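Local coordinates for pyruvate carboxylase protein (Rhizobium etli, PDB 2QF7) that is a biotin-dependent carboxylase whose single chain joins biotin carboxylase, TIM-barrel and biotin-carrier modules, at residues I14-V19 / S92-I97; L233-G238 / G338-T343; L80-V85 / S107-D112; P1101-I1106 / I1154-L1159. One frame throughout, in Å; residues are numbered along the deposited sequence.

How the contacts relate
Contacts 1 and 3 lie in the same Rossmann-like domain, the N-terminal part of the biotin carboxylase module, contact 1 in the sheet and contact 3 in the helices packed on it. Their centres are about 15 Å apart and they touch: Ile97 CG2 meets Phe110 CZ at 3.8 Å, and Leu18 CD2 meets Val85 CG1 at 4.2 Å. Contact 2 belongs to the ATP-grasp part. Its centre is about 20 Å from that of contact 1, and the two do not touch. Contact 4 stands apart in the biotin-carrier part, with its centre about 35 Å from that of contact 3. In contact 3, the side chain of Ser107 is about 13 Å from a bound magnesium ion and about 14 Å from the bound phosphothiophosphoric acid-adenylate ester.

Contact 1 (I14-V19 / S92-I97); sequences ISKILV and SGADAI
Lys16 lays its side chain along the backbone from Ala94 back to Ser92. CG is anti to the backbone N (chi1 -173°), which starts the chain over the CA of Ala94. A bend at chi3 then brings Lys16 NZ to 2.8 Å from Ser92 O, which it meets nearly head-on. The same NZ forms a salt bridge with Glu59, so the ammonium has two partners. Just after Ser92, Gly93 closes helix 82-92 with a Schellman motif. The lysine charge therefore sits at the C-terminal end of that helix, where the helix dipole would probably welcome it.

Asp95 binds the start of the other segment through one oxygen. Its OD2 takes three bonds. Ser15 N comes to Asp95 OD2 at 2.6 Å on the anti lone pair. Ser15 OG comes to Asp95 OD2 at 2.9 Å on the syn lone pair. Lys16 N reaches Asp95 OD2 at 3.2 Å from above the carboxylate plane. Asp95 N in turn gives a bond to Lys16 O at 2.9 Å.

Leu18 spans two residues. Leu18 CB rests on Ala94 CB at 3.9 Å. Leu18 CD2 lies beside Ile97 CG2 at 4.0 Å, the two side chains pointing the same way. Leu18 N bonds to Ala96 O at 2.9 Å. On the other face of the sheet, Ile14 and Ile17 pack against the methyl of Ala96.

Ile17 pairs with Ala96 and Leu18 with Ile97 as parallel bridges. They join neighbouring strands of a five-stranded parallel sheet in the order 3-2-1-4-5, characteristic of a Rossmann-like fold.

Contact 2 (L233-G238 / G338-T343); sequences LGDTHG and GAAIGT
Asp235 OD2 is gripped by two groups. Ile341 N donates to the anti lone pair of Asp235 OD2 at 2.7 Å, nearly straight (166°). Asn239 ND2 is the second donor. The site lies in the ATP-grasp part of the chain. Here the hairpin turn between strands 225-234 and 240-252 meets the loop that follows helix 328-336.

Asp235 CG sits between its own backbone N and carbonyl carbon (chi1 69°), which places the carboxylate between turn and loop. The other oxygen, Asp235 OD1, accepts from His237 N at 2.8 Å, which makes an Asx turn. That donor approaches from above the carboxylate plane. One carboxylate thus shapes the type I turn 235-238 and also holds the loop.

Ile341 crosses the Asp235 side chain at a slant. Ile341 CD1 lies 3.7 Å from Leu233 O and packs on Leu233 CB. Val241 and Val348 also touch Ile341.

A water adds a second bridge between the segments. It accepts from Thr236 N at 2.9 Å and donates to Ala339 O at 2.8 Å. Ile341 is itself the second residue of a type II turn from Ala340 to Thr343. Ala340 O receives Thr343 N at 3.1 Å and, in the carbonyl plane, Thr343 OG1 at 2.6 Å.

Contact 3 (L80-V85 / S107-D112); sequences LSIDEV and SPEFVD
Ile82 and Phe110 are brought together by their first torsions. In Ile82, CG1 is anti to the carbonyl carbon (chi1 -74°), and CD1 extends from it toward the other helix. In Phe110, CG is anti to the backbone N (chi1 -178°), which swings the ring across to Ile82 and Val85.

Ile82 CG1 lies 3.8 Å from Phe110 CD1, and CG2 is nearly as close to the same ring carbon. Ile82 CD1 goes further and lies 3.7 Å from Phe110 N. Val85 takes the far end of the ring. Val85 CG1 is 3.6 Å from Phe110 CZ, and the two side chains cross at about a right angle.

These are the first turns of helices 82-92 and 108-116, in the helical layer beside the parallel sheet of the Rossmann-like domain. The two helices come before and after strand 96-98 in the chain. Both pack on Ile97 of that strand. Leu104, in the loop between strand 96-98 and helix 108-116, touches both Ile82 and Phe110.

Each helix has a serine N-cap. Ser81 OG accepts from Glu84 N at 3.1 Å. Ser107 OG accepts from Phe110 N at 3.0 Å. The second cap sits beside the packing, since Ile82 CD1 lies 4.1 Å from Ser107 OG.

Contact 4 (P1101-I1106 / I1154-L1159); sequences PMPGVI and IDAKDL
Ile1154 reaches over Gly1104 toward Ile1106. From CB, the CG1 branch stands between the backbone N and the carbonyl carbon (chi1 52°). This turns it to the neighbouring strand. Ile1154 CG1 lies 3.6 Å from Gly1104 O. Further out, Ile1154 CD1 meets Ile1106 CG2 at 3.6 Å, the two side chains crossing at a slant. Outside the two segments the Ile1154 side chain touches Ile1126, while Ile1106 packs on Val1124 and Val1148.

The backbones that carry these side chains form an antiparallel hydrogen-bonded pair at Gly1104 and Ile1154. Ile1154 N donates to Gly1104 O at 2.7 Å, nearly in line with the carbonyl. Gly1104 N returns a bond to Ile1154 O at 3.0 Å, tilted 33° from the carbonyl plane. Pro1103 CA adds a CA-H...O contact to Ile1154 O at 3.3 Å.

The pair joins strands 1104-1109 and 1153-1154 of the biotin-carrier part, consistent with the flattened all-beta fold of biotinyl domains. Beyond the pair, the chain from Asp1155 makes a type II turn to Asp1158. Asp1158 OD2 reaches back across the turn and accepts from Asp1155 N at 2.7 Å, from above the carboxylate plane.

Ala1156 packs beside the proline-rich start of 1101-1106. Ala1156 CB lies 3.9 Å from Pro1101 O and touches the Pro1103 ring more loosely at CD. Met1102 O is buried here and has no partner in the model. Lys1157, at the turn, makes a salt bridge to Asp377 of the biotin carboxylase part.

Contact 1 (I14-V19 / S92-I97)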
# COMPACT_ATOMS: atom_id res chain seq x y z
N ILE A 14 20.11 20.82 56.97
CA ILE A 14 20.13 20.25 55.61
C ILE A 14 19.04 20.85 54.73
O ILE A 14 17.83 20.80 55.07
CB ILE A 14 20.05 18.69 55.60
CG1 ILE A 14 21.27 18.08 56.31
CG2 ILE A 14 19.88 18.17 54.17
CD1 ILE A 14 21.14 16.57 56.72
N SER A 15 19.45 21.42 53.60
CA SER A 15 18.48 22.05 52.73
C SER A 15 18.50 21.49 51.30
O SER A 15 17.56 21.72 50.52
CB SER A 15 18.65 23.58 52.78
OG SER A 15 19.81 23.95 52.10
N LYS A 16 19.56 20.74 50.98
CA LYS A 16 19.67 20.05 49.68
C LYS A 16 20.36 18.70 49.85
O LYS A 16 21.47 18.63 50.33
CB LYS A 16 20.44 20.89 48.65
CG LYS A 16 20.43 20.27 47.23
CD LYS A 16 21.21 21.13 46.20
CE LYS A 16 20.39 22.34 45.70
NZ LYS A 16 21.09 23.00 44.54
N ILE A 17 19.69 17.64 49.42
CA ILE A 17 20.26 16.30 49.53
C ILE A 17 20.48 15.72 48.13
O ILE A 17 19.52 15.64 47.34
CB ILE A 17 19.31 15.34 50.33
CG1 ILE A 17 19.24 15.76 51.80
CG2 ILE A 17 19.72 13.82 50.18
CD1 ILE A 17 18.06 15.06 52.51
N LEU A 18 21.70 15.27 47.86
CA LEU A 18 21.95 14.40 46.71
C LEU A 18 21.74 12.93 47.05
O LEU A 18 22.28 12.42 48.03
CB LEU A 18 23.35 14.60 46.14
CG LEU A 18 23.63 13.70 44.95
CD1 LEU A 18 24.37 14.47 43.87
CD2 LEU A 18 24.45 12.48 45.40
N VAL A 19 20.97 12.24 46.23
CA VAL A 19 20.81 10.81 46.43
C VAL A 19 21.76 10.09 45.54
O VAL A 19 21.65 10.15 44.29
CB VAL A 19 19.33 10.32 46.22
CG1 VAL A 19 19.20 8.80 46.47
CG2 VAL A 19 18.41 11.02 47.18
N SER A 92 26.46 20.80 42.59
CA SER A 92 25.10 21.10 42.94
C SER A 92 24.92 21.88 44.26
O SER A 92 23.83 22.40 44.52
CB SER A 92 24.28 19.81 42.98
OG SER A 92 24.64 19.08 44.13
N GLY A 93 25.95 21.92 45.10
CA GLY A 93 25.86 22.59 46.41
C GLY A 93 25.07 21.77 47.44
O GLY A 93 24.57 22.30 48.44
N ALA A 94 24.97 20.46 47.20
CA ALA A 94 24.27 19.60 48.14
C ALA A 94 24.93 19.68 49.53
O ALA A 94 26.16 19.65 49.64
CB ALA A 94 24.25 18.13 47.62
N ASP A 95 24.10 19.78 50.57
CA ASP A 95 24.54 19.74 51.99
C ASP A 95 24.84 18.33 52.51
O ASP A 95 25.59 18.12 53.46
CB ASP A 95 23.34 20.19 52.84
CG ASP A 95 23.03 21.61 52.65
OD1 ASP A 95 23.98 22.35 52.37
OD2 ASP A 95 21.87 22.00 52.76
N ALA A 96 24.14 17.36 51.92
CA ALA A 96 24.19 15.99 52.41
C ALA A 96 23.97 15.03 51.27
O ALA A 96 23.35 15.38 50.25
CB ALA A 96 23.14 15.78 53.49
N ILE A 97 24.45 13.80 51.47
CA ILE A 97 24.28 12.70 50.52
C ILE A 97 23.58 11.54 51.23
O ILE A 97 24.01 11.11 52.31
CB ILE A 97 25.63 12.24 49.92
CG1 ILE A 97 26.29 13.42 49.15
CG2 ILE A 97 25.45 11.02 49.00
CD1 ILE A 97 27.69 13.18 48.61

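Contact 2 (L233-G238 / G338-T343)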
# COMPACT_ATOMS: atom_id res chain seq x y z
N LEU A 233 17.57 2.72 65.30
CA LEU A 233 17.89 4.09 64.93
C LEU A 233 18.76 4.62 66.09
O LEU A 233 18.43 4.40 67.27
CB LEU A 233 16.62 4.93 64.81
CG LEU A 233 15.58 4.61 63.74
CD1 LEU A 233 14.34 5.42 63.98
CD2 LEU A 233 16.16 4.94 62.34
N GLY A 234 19.88 5.27 65.79
CA GLY A 234 20.69 5.90 66.87
C GLY A 234 20.90 7.34 66.49
O GLY A 234 20.97 7.66 65.31
N ASP A 235 20.98 8.24 67.47
CA ASP A 235 21.22 9.63 67.14
C ASP A 235 22.60 10.06 67.62
O ASP A 235 23.27 9.31 68.30
CB ASP A 235 20.08 10.55 67.65
CG ASP A 235 20.03 10.69 69.17
OD1 ASP A 235 21.03 10.42 69.90
OD2 ASP A 235 18.96 11.12 69.64
N THR A 236 22.99 11.28 67.25
CA THR A 236 24.29 11.85 67.62
C THR A 236 24.40 12.21 69.11
O THR A 236 25.43 12.77 69.57
CB THR A 236 24.54 13.11 66.79
OG1 THR A 236 23.52 14.07 67.09
CG2 THR A 236 24.51 12.79 65.30
N HIS A 237 23.37 11.89 69.88
CA HIS A 237 23.38 12.22 71.31
C HIS A 237 23.41 10.99 72.24
O HIS A 237 23.22 11.12 73.45
CB HIS A 237 22.20 13.13 71.65
CG HIS A 237 22.15 14.38 70.83
ND1 HIS A 237 21.20 14.60 69.86
CD2 HIS A 237 22.94 15.48 70.83
CE1 HIS A 237 21.40 15.78 69.30
NE2 HIS A 237 22.45 16.33 69.87
N GLY A 238 23.66 9.81 71.68
CA GLY A 238 23.77 8.59 72.49
C GLY A 238 22.45 7.88 72.73
O GLY A 238 22.36 6.96 73.57
N GLY A 338 21.06 16.62 63.43
CA GLY A 338 21.35 16.88 64.83
C GLY A 338 20.19 16.74 65.82
O GLY A 338 20.36 17.04 66.97
N ALA A 339 19.02 16.28 65.37
CA ALA A 339 17.86 16.14 66.26
C ALA A 339 18.06 15.01 67.27
O ALA A 339 18.78 14.04 67.01
CB ALA A 339 16.56 15.88 65.44
N ALA A 340 17.40 15.15 68.42
CA ALA A 340 17.38 14.11 69.43
C ALA A 340 16.13 13.21 69.30
O ALA A 340 14.98 13.72 69.22
CB ALA A 340 17.43 14.74 70.83
N ILE A 341 16.36 11.90 69.28
CA ILE A 341 15.27 10.90 69.29
C ILE A 341 14.47 11.17 70.56
O ILE A 341 15.05 11.42 71.61
CB ILE A 341 15.84 9.44 69.31
CG1 ILE A 341 16.39 9.05 67.94
CG2 ILE A 341 14.77 8.41 69.78
CD1 ILE A 341 17.29 7.83 68.01
N GLY A 342 13.15 11.19 70.43
CA GLY A 342 12.26 11.47 71.55
C GLY A 342 11.58 12.82 71.38
O GLY A 342 10.54 13.06 71.98
N THR A 343 12.18 13.71 70.59
CA THR A 343 11.60 15.04 70.34
C THR A 343 10.80 15.04 69.02
O THR A 343 11.14 14.29 68.10
CB THR A 343 12.68 16.16 70.28
OG1 THR A 343 13.58 15.90 69.20
CG2 THR A 343 13.47 16.26 71.57
O HOH W 1 21.28 13.29 66.09

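Contact 3 (L80-V85 / S107-D112)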
# COMPACT_ATOMS: atom_id res chain seq x y z
N LEU A 80 29.16 3.80 41.29
CA LEU A 80 30.12 3.40 42.34
C LEU A 80 31.31 4.35 42.36
O LEU A 80 32.20 4.26 43.24
CB LEU A 80 30.64 1.99 42.06
CG LEU A 80 29.66 0.85 42.26
CD1 LEU A 80 30.26 -0.45 41.71
CD2 LEU A 80 29.26 0.71 43.72
N SER A 81 31.37 5.23 41.37
CA SER A 81 32.48 6.16 41.28
C SER A 81 32.39 7.22 42.39
O SER A 81 31.62 8.15 42.30
CB SER A 81 32.55 6.79 39.90
OG SER A 81 33.59 7.75 39.85
N ILE A 82 33.21 7.07 43.43
CA ILE A 82 33.22 8.07 44.49
C ILE A 82 33.55 9.45 43.92
O ILE A 82 32.89 10.43 44.22
CB ILE A 82 34.21 7.67 45.63
CG1 ILE A 82 33.61 6.51 46.47
CG2 ILE A 82 34.47 8.87 46.52
CD1 ILE A 82 34.67 5.81 47.36
N ASP A 83 34.55 9.50 43.05
CA ASP A 83 34.93 10.73 42.37
C ASP A 83 33.77 11.41 41.60
O ASP A 83 33.58 12.62 41.72
CB ASP A 83 36.12 10.45 41.46
CG ASP A 83 37.45 10.29 42.23
OD1 ASP A 83 37.49 10.58 43.45
OD2 ASP A 83 38.45 9.87 41.59
N GLU A 84 33.00 10.65 40.84
CA GLU A 84 31.83 11.20 40.15
C GLU A 84 30.76 11.73 41.11
O GLU A 84 30.20 12.80 40.89
CB GLU A 84 31.24 10.18 39.17
CG GLU A 84 32.09 10.07 37.86
CD GLU A 84 32.02 11.35 37.03
OE1 GLU A 84 31.06 11.50 36.24
OE2 GLU A 84 32.90 12.21 37.18
N VAL A 85 30.46 10.95 42.14
CA VAL A 85 29.45 11.34 43.12
C VAL A 85 29.82 12.65 43.83
O VAL A 85 29.02 13.58 43.86
CB VAL A 85 29.13 10.18 44.10
CG1 VAL A 85 28.19 10.64 45.24
CG2 VAL A 85 28.48 9.03 43.30
N SER A 107 30.32 1.81 52.12
CA SER A 107 31.69 2.10 51.76
C SER A 107 32.28 3.15 52.70
O SER A 107 31.93 4.33 52.58
CB SER A 107 31.77 2.59 50.31
OG SER A 107 33.01 3.25 50.12
N PRO A 108 33.17 2.74 53.64
CA PRO A 108 33.83 3.74 54.50
C PRO A 108 34.69 4.76 53.73
O PRO A 108 34.86 5.90 54.20
CB PRO A 108 34.71 2.88 55.44
CG PRO A 108 34.89 1.57 54.71
CD PRO A 108 33.61 1.36 53.96
N GLU A 109 35.26 4.33 52.60
CA GLU A 109 36.02 5.20 51.70
C GLU A 109 35.12 6.35 51.22
O GLU A 109 35.55 7.51 51.12
CB GLU A 109 36.50 4.38 50.49
CG GLU A 109 37.81 4.85 49.87
CD GLU A 109 38.04 4.28 48.46
OE1 GLU A 109 38.60 5.02 47.60
OE2 GLU A 109 37.65 3.12 48.21
N PHE A 110 33.86 6.02 50.93
CA PHE A 110 32.91 7.03 50.51
C PHE A 110 32.56 7.98 51.64
O PHE A 110 32.50 9.19 51.42
CB PHE A 110 31.64 6.40 49.92
CG PHE A 110 30.65 7.40 49.44
CD1 PHE A 110 31.03 8.38 48.55
CD2 PHE A 110 29.33 7.35 49.86
CE1 PHE A 110 30.14 9.33 48.10
CE2 PHE A 110 28.42 8.28 49.42
CZ PHE A 110 28.84 9.28 48.52
N VAL A 111 32.32 7.47 52.84
CA VAL A 111 32.05 8.36 53.99
C VAL A 111 33.23 9.33 54.20
O VAL A 111 33.06 10.54 54.40
CB VAL A 111 31.78 7.55 55.30
CG1 VAL A 111 31.51 8.49 56.47
CG2 VAL A 111 30.59 6.57 55.12
N ASP A 112 34.44 8.78 54.14
CA ASP A 112 35.66 9.57 54.22
C ASP A 112 35.66 10.73 53.21
O ASP A 112 35.88 11.89 53.59
CB ASP A 112 36.85 8.66 53.99
CG ASP A 112 37.23 7.86 55.24
OD1 ASP A 112 36.59 8.04 56.32
OD2 ASP A 112 38.18 7.04 55.13

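Contact 4 (P1101-I1106 / I1154-L1159)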
# COMPACT_ATOMS: atom_id res chain seq x y z
N PRO A 1101 20.24 -5.15 23.31
CA PRO A 1101 19.80 -4.49 24.56
C PRO A 1101 18.72 -3.43 24.33
O PRO A 1101 18.04 -3.01 25.28
CB PRO A 1101 21.08 -3.84 25.09
CG PRO A 1101 21.98 -3.70 23.87
CD PRO A 1101 21.62 -4.78 22.92
N MET A 1102 18.55 -3.00 23.08
CA MET A 1102 17.73 -1.84 22.77
C MET A 1102 17.28 -1.86 21.31
O MET A 1102 17.95 -2.48 20.46
CB MET A 1102 18.50 -0.54 23.07
CG MET A 1102 19.21 0.08 21.85
SD MET A 1102 20.87 0.76 22.16
CE MET A 1102 21.85 -0.75 22.10
N PRO A 1103 16.14 -1.19 21.02
CA PRO A 1103 15.67 -1.00 19.65
C PRO A 1103 16.47 0.05 18.88
O PRO A 1103 16.90 1.06 19.47
CB PRO A 1103 14.22 -0.54 19.82
CG PRO A 1103 14.20 0.13 21.15
CD PRO A 1103 15.21 -0.59 22.00
N GLY A 1104 16.64 -0.18 17.58
CA GLY A 1104 17.31 0.76 16.68
C GLY A 1104 17.55 0.17 15.31
O GLY A 1104 16.89 -0.80 14.92
N VAL A 1105 18.48 0.76 14.56
CA VAL A 1105 18.94 0.19 13.29
C VAL A 1105 20.42 -0.12 13.44
O VAL A 1105 21.17 0.69 14.02
CB VAL A 1105 18.73 1.16 12.11
N ILE A 1106 20.88 -1.27 12.96
CA ILE A 1106 22.31 -1.53 13.06
C ILE A 1106 23.09 -0.64 12.06
O ILE A 1106 22.70 -0.50 10.89
CB ILE A 1106 22.72 -3.05 13.03
CG1 ILE A 1106 23.78 -3.34 11.98
CG2 ILE A 1106 21.51 -3.99 12.95
CD1 ILE A 1106 24.71 -4.45 12.39
N ILE A 1154 15.93 -3.28 14.39
CA ILE A 1154 15.80 -4.36 15.39
C ILE A 1154 15.12 -3.84 16.66
O ILE A 1154 15.05 -2.62 16.88
CB ILE A 1154 17.18 -4.98 15.80
CG1 ILE A 1154 18.16 -3.87 16.23
CG2 ILE A 1154 17.72 -5.94 14.72
CD1 ILE A 1154 19.60 -4.20 15.97
N ASP A 1155 14.62 -4.76 17.48
CA ASP A 1155 14.05 -4.42 18.79
C ASP A 1155 14.84 -5.11 19.88
O ASP A 1155 15.50 -6.10 19.62
CB ASP A 1155 12.58 -4.86 18.88
CG ASP A 1155 11.81 -4.49 17.64
OD1 ASP A 1155 10.92 -3.62 17.75
OD2 ASP A 1155 12.10 -5.06 16.56
N ALA A 1156 14.77 -4.59 21.10
CA ALA A 1156 15.43 -5.23 22.23
C ALA A 1156 15.08 -6.72 22.19
O ALA A 1156 13.93 -7.08 21.84
CB ALA A 1156 14.99 -4.59 23.54
N LYS A 1157 16.05 -7.59 22.48
CA LYS A 1157 15.86 -9.06 22.50
C LYS A 1157 16.01 -9.80 21.17
O LYS A 1157 16.15 -11.03 21.16
CB LYS A 1157 14.56 -9.48 23.21
CG LYS A 1157 14.71 -9.76 24.68
CD LYS A 1157 13.37 -10.13 25.31
CE LYS A 1157 13.17 -11.64 25.36
NZ LYS A 1157 11.93 -12.03 26.12
N ASP A 1158 15.99 -9.07 20.06
CA ASP A 1158 16.32 -9.68 18.78
C ASP A 1158 17.71 -10.31 18.84
O ASP A 1158 18.63 -9.75 19.48
CB ASP A 1158 16.18 -8.66 17.63
CG ASP A 1158 14.70 -8.36 17.29
OD1 ASP A 1158 13.83 -9.19 17.65
OD2 ASP A 1158 14.42 -7.31 16.69
N LEU A 1159 17.84 -11.49 18.22
CA LEU A 1159 19.10 -12.25 18.19
C LEU A 1159 20.04 -11.67 17.16
O LEU A 1159 19.75 -11.68 15.95
CB LEU A 1159 18.85 -13.72 17.88
CG LEU A 1159 20.01 -14.71 17.99
CD1 LEU A 1159 20.66 -14.69 19.37
CD2 LEU A 1159 19.49 -16.12 17.65